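PDB 7DSZ: Amuc_1102 from Akkermansia muciniphila, which is of unknown function but adopts an immunoglobulin-like fold related to archaeal type IV pilus proteins, which suggests a role in a pilus-like assembly. Local coordinates for residues Thr11-Arg16 and Tyr70-Thr75; Thr150-Arg155 and Lys160-Gln165. All coordinates share one frame; numbering follows the deposited sequence.

Contact 1. Residues Thr11-Arg16 and Tyr70-Thr75; sequences TTSNPR and YIDALT
A single carboxylate, that of Asp72, takes three hydrogen bonds from the two consecutive threonines Thr11 and Thr12. The acceptor sits where strand 70-83 of the immunoglobulin-like fold turns a corner, and the donors lie in the loop before strand 18-32, wound into an ST turn in which Thr11 OG1 accepts from Ser13 N at 3.0 Å. The two oxygens divide the work. OD1 of Asp72 uses its syn lone pair for Thr12 OG1, 2.7 Å away. OD2 of Asp72 has two donors: Thr12 N at 2.9 Å, which comes from the syn side 15° out of the carboxylate plane with an N-H...O angle of 149°, and Thr11 OG1 at 3.2 Å, which lies nearly in line with the C-O bond. Thr12 therefore grips both oxygens, one through its backbone and one through its hydroxyl, which should fix the rotation of the carboxylate. The CA-CB bond of Asp72 points toward the loop, and a chi1 of -78° keeps CG anti to the carbonyl carbon, beside the backbone N.

Other partners place the site at a subunit interface. Arg122 of the second subunit forms a salt bridge with Asp72 OD1, and Asn84 of that subunit hydrogen-bonds to Thr12 O. The added positive charge would be expected to favour the ionised acid. A water completes the junction by bridging the two segments, accepting from Asp72 N at 2.9 Å and lying 2.6 Å from Ser13 OG.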
loop_
_atom_site.group_PDB
_atom_site.type_symbol
_atom_site.label_atom_id
_atom_site.label_comp_id
_atom_site.label_asym_id
_atom_site.label_seq_id
_atom_site.Cartn_x
_atom_site.Cartn_y
_atom_site.Cartn_z
ATOM N N THR C 11 -6.291 -24.940 -1.073
ATOM C CA THR C 11 -7.649 -24.633 -0.648
ATOM C C THR C 11 -7.876 -25.073 0.800
ATOM O O THR C 11 -7.441 -26.154 1.218
ATOM C CB THR C 11 -8.660 -25.307 -1.596
ATOM O OG1 THR C 11 -9.997 -25.129 -1.102
ATOM C CG2 THR C 11 -8.361 -26.804 -1.760
ATOM N N THR C 12 -8.525 -24.201 1.581
ATOM C CA THR C 12 -8.995 -24.544 2.922
ATOM C C THR C 12 -10.306 -25.319 2.894
ATOM O O THR C 12 -10.856 -25.645 3.954
ATOM C CB THR C 12 -9.194 -23.281 3.768
ATOM O OG1 THR C 12 -10.235 -22.472 3.194
ATOM C CG2 THR C 12 -7.927 -22.486 3.834
ATOM N N SER C 13 -10.819 -25.596 1.711
ATOM C CA SER C 13 -12.145 -26.142 1.528
ATOM C C SER C 13 -12.041 -27.481 0.807
ATOM O O SER C 13 -10.952 -28.028 0.623
ATOM C CB SER C 13 -12.999 -25.135 0.766
ATOM O OG SER C 13 -12.212 -24.411 -0.161
ATOM N N ASN C 14 -13.186 -28.002 0.405
ATOM C CA ASN C 14 -13.234 -29.222 -0.386
ATOM C C ASN C 14 -12.404 -29.044 -1.655
ATOM O O ASN C 14 -12.731 -28.179 -2.480
ATOM C CB ASN C 14 -14.688 -29.538 -0.723
ATOM C CG ASN C 14 -14.861 -30.891 -1.380
ATOM O OD1 ASN C 14 -13.974 -31.376 -2.081
ATOM N ND2 ASN C 14 -16.019 -31.505 -1.163
ATOM N N PRO C 15 -11.329 -29.817 -1.851
ATOM C CA PRO C 15 -10.507 -29.636 -3.058
ATOM C C PRO C 15 -11.177 -30.143 -4.320
ATOM O O PRO C 15 -10.725 -29.799 -5.421
ATOM C CB PRO C 15 -9.238 -30.440 -2.741
ATOM C CG PRO C 15 -9.710 -31.492 -1.796
ATOM C CD PRO C 15 -10.770 -30.844 -0.955
ATOM N N ARG C 16 -12.229 -30.946 -4.197
ATOM C CA ARG C 16 -13.008 -31.363 -5.350
ATOM C C ARG C 16 -14.084 -30.354 -5.733
ATOM O O ARG C 16 -14.692 -30.499 -6.798
ATOM C CB ARG C 16 -13.658 -32.728 -5.085
ATOM C CG ARG C 16 -12.679 -33.865 -4.758
ATOM C CD ARG C 16 -12.230 -34.629 -6.004
ATOM N NE ARG C 16 -11.232 -33.893 -6.782
ATOM C CZ ARG C 16 -10.750 -34.292 -7.957
ATOM N NH1 ARG C 16 -11.176 -35.425 -8.503
ATOM N NH2 ARG C 16 -9.843 -33.553 -8.590
ATOM N N TYR C 70 -18.779 -19.242 1.158
ATOM C CA TYR C 70 -17.729 -18.486 0.486
ATOM C C TYR C 70 -16.708 -19.441 -0.104
ATOM O O TYR C 70 -16.517 -20.556 0.391
ATOM C CB TYR C 70 -16.971 -17.578 1.457
ATOM C CG TYR C 70 -17.694 -16.382 1.990
ATOM C CD1 TYR C 70 -18.637 -16.495 3.010
ATOM C CD2 TYR C 70 -17.390 -15.121 1.509
ATOM C CE1 TYR C 70 -19.271 -15.362 3.520
ATOM C CE2 TYR C 70 -18.019 -13.993 1.995
ATOM C CZ TYR C 70 -18.956 -14.119 3.004
ATOM O OH TYR C 70 -19.574 -12.976 3.474
ATOM N N ILE C 71 -16.013 -18.981 -1.145
ATOM C CA ILE C 71 -14.836 -19.678 -1.649
ATOM C C ILE C 71 -13.596 -18.870 -1.278
ATOM O O ILE C 71 -13.659 -17.661 -1.019
ATOM C CB ILE C 71 -14.881 -19.941 -3.171
ATOM C CG1 ILE C 71 -14.919 -18.626 -3.960
ATOM C CG2 ILE C 71 -16.080 -20.844 -3.531
ATOM C CD1 ILE C 71 -14.868 -18.812 -5.497
ATOM N N ASP C 72 -12.451 -19.562 -1.268
ATOM C CA ASP C 72 -11.193 -18.958 -0.829
ATOM C C ASP C 72 -10.823 -17.735 -1.653
ATOM O O ASP C 72 -10.444 -16.696 -1.098
ATOM C CB ASP C 72 -10.058 -19.972 -0.920
ATOM C CG ASP C 72 -10.063 -20.959 0.212
ATOM O OD1 ASP C 72 -10.488 -20.596 1.331
ATOM O OD2 ASP C 72 -9.612 -22.097 -0.030
ATOM N N ALA C 73 -10.850 -17.862 -2.984
ATOM C CA ALA C 73 -10.312 -16.815 -3.853
ATOM C C ALA C 73 -10.777 -17.031 -5.284
ATOM O O ALA C 73 -11.150 -18.135 -5.674
ATOM C CB ALA C 73 -8.781 -16.775 -3.828
ATOM N N LEU C 74 -10.723 -15.946 -6.062
ATOM C CA LEU C 74 -10.893 -15.950 -7.509
ATOM C C LEU C 74 -9.887 -14.966 -8.065
ATOM O O LEU C 74 -9.720 -13.874 -7.508
ATOM C CB LEU C 74 -12.289 -15.483 -7.942
ATOM C CG LEU C 74 -13.499 -16.376 -7.824
ATOM C CD1 LEU C 74 -14.706 -15.597 -8.311
ATOM C CD2 LEU C 74 -13.256 -17.636 -8.685
ATOM N N THR C 75 -9.243 -15.317 -9.168
ATOM C CA THR C 75 -8.320 -14.394 -9.819
ATOM C C THR C 75 -8.979 -13.810 -11.060
ATOM O O THR C 75 -9.439 -14.553 -11.934
ATOM C CB THR C 75 -7.007 -15.097 -10.167
ATOM O OG1 THR C 75 -6.346 -15.464 -8.951
ATOM C CG2 THR C 75 -6.096 -14.166 -10.956
HETATM O O HOH W 1 -12.487 -22.371 -1.777
#

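Contact 2. Residues Thr150-Arg155 and Lys160-Gln165; sequences TYSSER and KWWTIQ
Trp161 and Trp162 present different parts of their indoles to Thr150-Arg155: the five-membered ring of Trp161 meets Ser152 and Glu154, while the six-membered ring of Trp162 meets Thr150 and Ser152. The tryptophans stand on a 3-10 segment in the loop that follows strand 146-152, which within this chain pairs only with strand 134-143 in the larger sheet of the immunoglobulin-like fold. They also pack on each other, Trp162 CE3 lying 3.5 Å above the Trp161 ring plane toward its rim, whereas Trp161 NE1 lies at the edge of the Trp162 ring and in its plane. The methyl of Thr150 meets Trp162 edge-on, CG2 reaching CH2 at 3.7 Å; a chi1 of -62° sets this methyl anti to the backbone N.

Ser152 OG lies near both indole planes, 3.7 Å from Trp161 CD1 and 3.9 Å from Trp162 CZ3. The same oxygen accepts from Glu154 N in an ST turn, with an N-H...O angle of 163°, and hydrogen-bonds to Glu159 O. Replacing Ser152 with an alanine would probably leave Glu154 N without its turn acceptor and open a small gap at the indole edges. Outside the segments, Trp161 NE1 hydrogen-bonds to Gln137 O and Trp162 stacks with Tyr79, tying the pair to the sheet. At the end of the turn, Glu154 bends at chi2, its carboxylate plane 77° from the Trp161 ring, and its CG comes 3.9 Å from Trp161 CD1.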
loop_
_atom_site.group_PDB
_atom_site.type_symbol
_atom_site.label_atom_id
_atom_site.label_comp_id
_atom_site.label_asym_id
_atom_site.label_seq_id
_atom_site.Cartn_x
_atom_site.Cartn_y
_atom_site.Cartn_z
ATOM N N THR C 150 -15.120 -16.062 -19.003
ATOM C CA THR C 150 -14.471 -15.094 -19.875
ATOM C C THR C 150 -15.493 -14.086 -20.372
ATOM O O THR C 150 -16.591 -14.461 -20.797
ATOM C CB THR C 150 -13.800 -15.785 -21.074
ATOM O OG1 THR C 150 -12.778 -16.669 -20.607
ATOM C CG2 THR C 150 -13.179 -14.754 -22.000
ATOM N N TYR C 151 -15.137 -12.808 -20.309
ATOM C CA TYR C 151 -15.894 -11.742 -20.947
ATOM C C TYR C 151 -15.007 -11.111 -22.015
ATOM O O TYR C 151 -13.802 -10.960 -21.807
ATOM C CB TYR C 151 -16.339 -10.657 -19.950
ATOM C CG TYR C 151 -16.454 -9.315 -20.633
ATOM C CD1 TYR C 151 -17.607 -8.956 -21.316
ATOM C CD2 TYR C 151 -15.379 -8.417 -20.636
ATOM C CE1 TYR C 151 -17.690 -7.730 -21.993
ATOM C CE2 TYR C 151 -15.450 -7.207 -21.296
ATOM C CZ TYR C 151 -16.595 -6.868 -21.979
ATOM O OH TYR C 151 -16.640 -5.650 -22.622
ATOM N N SER C 152 -15.592 -10.743 -23.155
ATOM C CA SER C 152 -14.824 -10.008 -24.155
ATOM C C SER C 152 -15.727 -9.016 -24.864
ATOM O O SER C 152 -16.891 -9.314 -25.127
ATOM C CB SER C 152 -14.183 -10.936 -25.193
ATOM O OG SER C 152 -13.529 -10.166 -26.199
ATOM N N SER C 153 -15.177 -7.836 -25.184
ATOM C CA SER C 153 -15.899 -6.861 -25.990
ATOM C C SER C 153 -16.028 -7.298 -27.447
ATOM O O SER C 153 -16.826 -6.714 -28.183
ATOM C CB SER C 153 -15.213 -5.488 -25.937
ATOM O OG SER C 153 -13.927 -5.538 -26.538
ATOM N N GLU C 154 -15.252 -8.284 -27.879
ATOM C CA GLU C 154 -15.260 -8.734 -29.264
ATOM C C GLU C 154 -15.886 -10.119 -29.359
ATOM O O GLU C 154 -15.924 -10.885 -28.388
ATOM C CB GLU C 154 -13.841 -8.768 -29.845
ATOM C CG GLU C 154 -13.017 -7.504 -29.588
ATOM C CD GLU C 154 -13.716 -6.233 -30.029
ATOM O OE1 GLU C 154 -14.085 -6.138 -31.218
ATOM O OE2 GLU C 154 -13.881 -5.314 -29.181
ATOM N N ARG C 155 -16.367 -10.431 -30.560
ATOM C CA ARG C 155 -16.941 -11.726 -30.898
ATOM C C ARG C 155 -16.095 -12.411 -31.965
ATOM O O ARG C 155 -15.188 -11.819 -32.558
ATOM C CB ARG C 155 -18.388 -11.585 -31.394
ATOM C CG ARG C 155 -19.411 -11.346 -30.303
ATOM C CD ARG C 155 -19.279 -12.396 -29.208
ATOM N NE ARG C 155 -20.426 -12.434 -28.298
ATOM C CZ ARG C 155 -20.621 -11.584 -27.291
ATOM N NH1 ARG C 155 -19.750 -10.604 -27.058
ATOM N NH2 ARG C 155 -21.693 -11.712 -26.515
ATOM N N LYS C 160 -10.866 -13.653 -28.183
ATOM C CA LYS C 160 -9.737 -13.677 -27.257
ATOM C C LYS C 160 -8.577 -12.857 -27.828
ATOM O O LYS C 160 -7.455 -13.330 -28.011
ATOM C CB LYS C 160 -9.321 -15.111 -26.959
ATOM C CG LYS C 160 -10.369 -15.931 -26.222
ATOM C CD LYS C 160 -9.805 -17.295 -25.852
ATOM C CE LYS C 160 -10.878 -18.219 -25.283
ATOM N NZ LYS C 160 -10.351 -19.603 -25.064
ATOM N N TRP C 161 -8.883 -11.582 -28.080
ATOM C CA TRP C 161 -7.935 -10.681 -28.726
ATOM C C TRP C 161 -6.644 -10.520 -27.935
ATOM O O TRP C 161 -5.618 -10.171 -28.526
ATOM C CB TRP C 161 -8.590 -9.314 -28.955
ATOM C CG TRP C 161 -9.036 -8.638 -27.666
ATOM C CD1 TRP C 161 -10.280 -8.677 -27.098
ATOM C CD2 TRP C 161 -8.223 -7.840 -26.801
ATOM N NE1 TRP C 161 -10.286 -7.944 -25.927
ATOM C CE2 TRP C 161 -9.035 -7.423 -25.723
ATOM C CE3 TRP C 161 -6.882 -7.440 -26.827
ATOM C CZ2 TRP C 161 -8.542 -6.621 -24.677
ATOM C CZ3 TRP C 161 -6.397 -6.641 -25.793
ATOM C CH2 TRP C 161 -7.228 -6.241 -24.736
ATOM N N TRP C 162 -6.662 -10.777 -26.618
ATOM C CA TRP C 162 -5.448 -10.653 -25.812
ATOM C C TRP C 162 -4.466 -11.797 -26.032
ATOM O O TRP C 162 -3.365 -11.764 -25.473
ATOM C CB TRP C 162 -5.805 -10.573 -24.318
ATOM C CG TRP C 162 -6.680 -11.711 -23.844
ATOM C CD1 TRP C 162 -6.271 -12.901 -23.310
ATOM C CD2 TRP C 162 -8.110 -11.747 -23.860
ATOM N NE1 TRP C 162 -7.370 -13.682 -23.002
ATOM C CE2 TRP C 162 -8.506 -12.992 -23.326
ATOM C CE3 TRP C 162 -9.095 -10.849 -24.285
ATOM C CZ2 TRP C 162 -9.846 -13.360 -23.202
ATOM C CZ3 TRP C 162 -10.429 -11.205 -24.149
ATOM C CH2 TRP C 162 -10.790 -12.457 -23.615
ATOM N N THR C 163 -4.840 -12.812 -26.806
ATOM C CA THR C 163 -3.951 -13.921 -27.127
ATOM C C THR C 163 -3.331 -13.764 -28.509
ATOM O O THR C 163 -2.513 -14.595 -28.909
ATOM C CB THR C 163 -4.713 -15.253 -27.052
ATOM O OG1 THR C 163 -5.703 -15.288 -28.085
ATOM C CG2 THR C 163 -5.405 -15.412 -25.695
ATOM N N ILE C 164 -3.717 -12.724 -29.243
ATOM C CA ILE C 164 -3.149 -12.443 -30.558
ATOM C C ILE C 164 -1.748 -11.875 -30.383
ATOM O O ILE C 164 -1.557 -10.850 -29.718
ATOM C CB ILE C 164 -4.036 -11.463 -31.333
ATOM C CG1 ILE C 164 -5.381 -12.106 -31.659
ATOM C CG2 ILE C 164 -3.323 -10.974 -32.590
ATOM C CD1 ILE C 164 -6.356 -11.152 -32.296
ATOM N N GLN C 165 -0.761 -12.541 -30.976
ATOM C CA GLN C 165 0.599 -12.018 -31.032
ATOM C C GLN C 165 0.712 -11.200 -32.312
ATOM O O GLN C 165 0.600 -11.740 -33.416
ATOM C CB GLN C 165 1.625 -13.149 -31.002
ATOM C CG GLN C 165 1.357 -14.226 -29.954
ATOM C CD GLN C 165 1.826 -13.841 -28.559
ATOM O OE1 GLN C 165 1.472 -12.781 -28.039
ATOM N NE2 GLN C 165 2.628 -14.707 -27.948
#

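The two contacts follow one another along the chain: the pairing of 11-16 with 70-75 is complete before 150-155 and 160-165 begin. Their centres lie 27 Å apart and their nearest atoms about 9 Å, so they do not touch, yet both reach the same mixed sheet. Strand 70-83 belongs to contact 1, strand 146-152 to contact 2, and strand 134-143 lies between them, antiparallel to each. Contact 1 has 53 residues between its segments and adjoins the second subunit; contact 2 has only four, and no other chain of the assembly touches its segments. One sheet thus carries an intersubunit junction and a local attachment of the loop that follows strand 146-152.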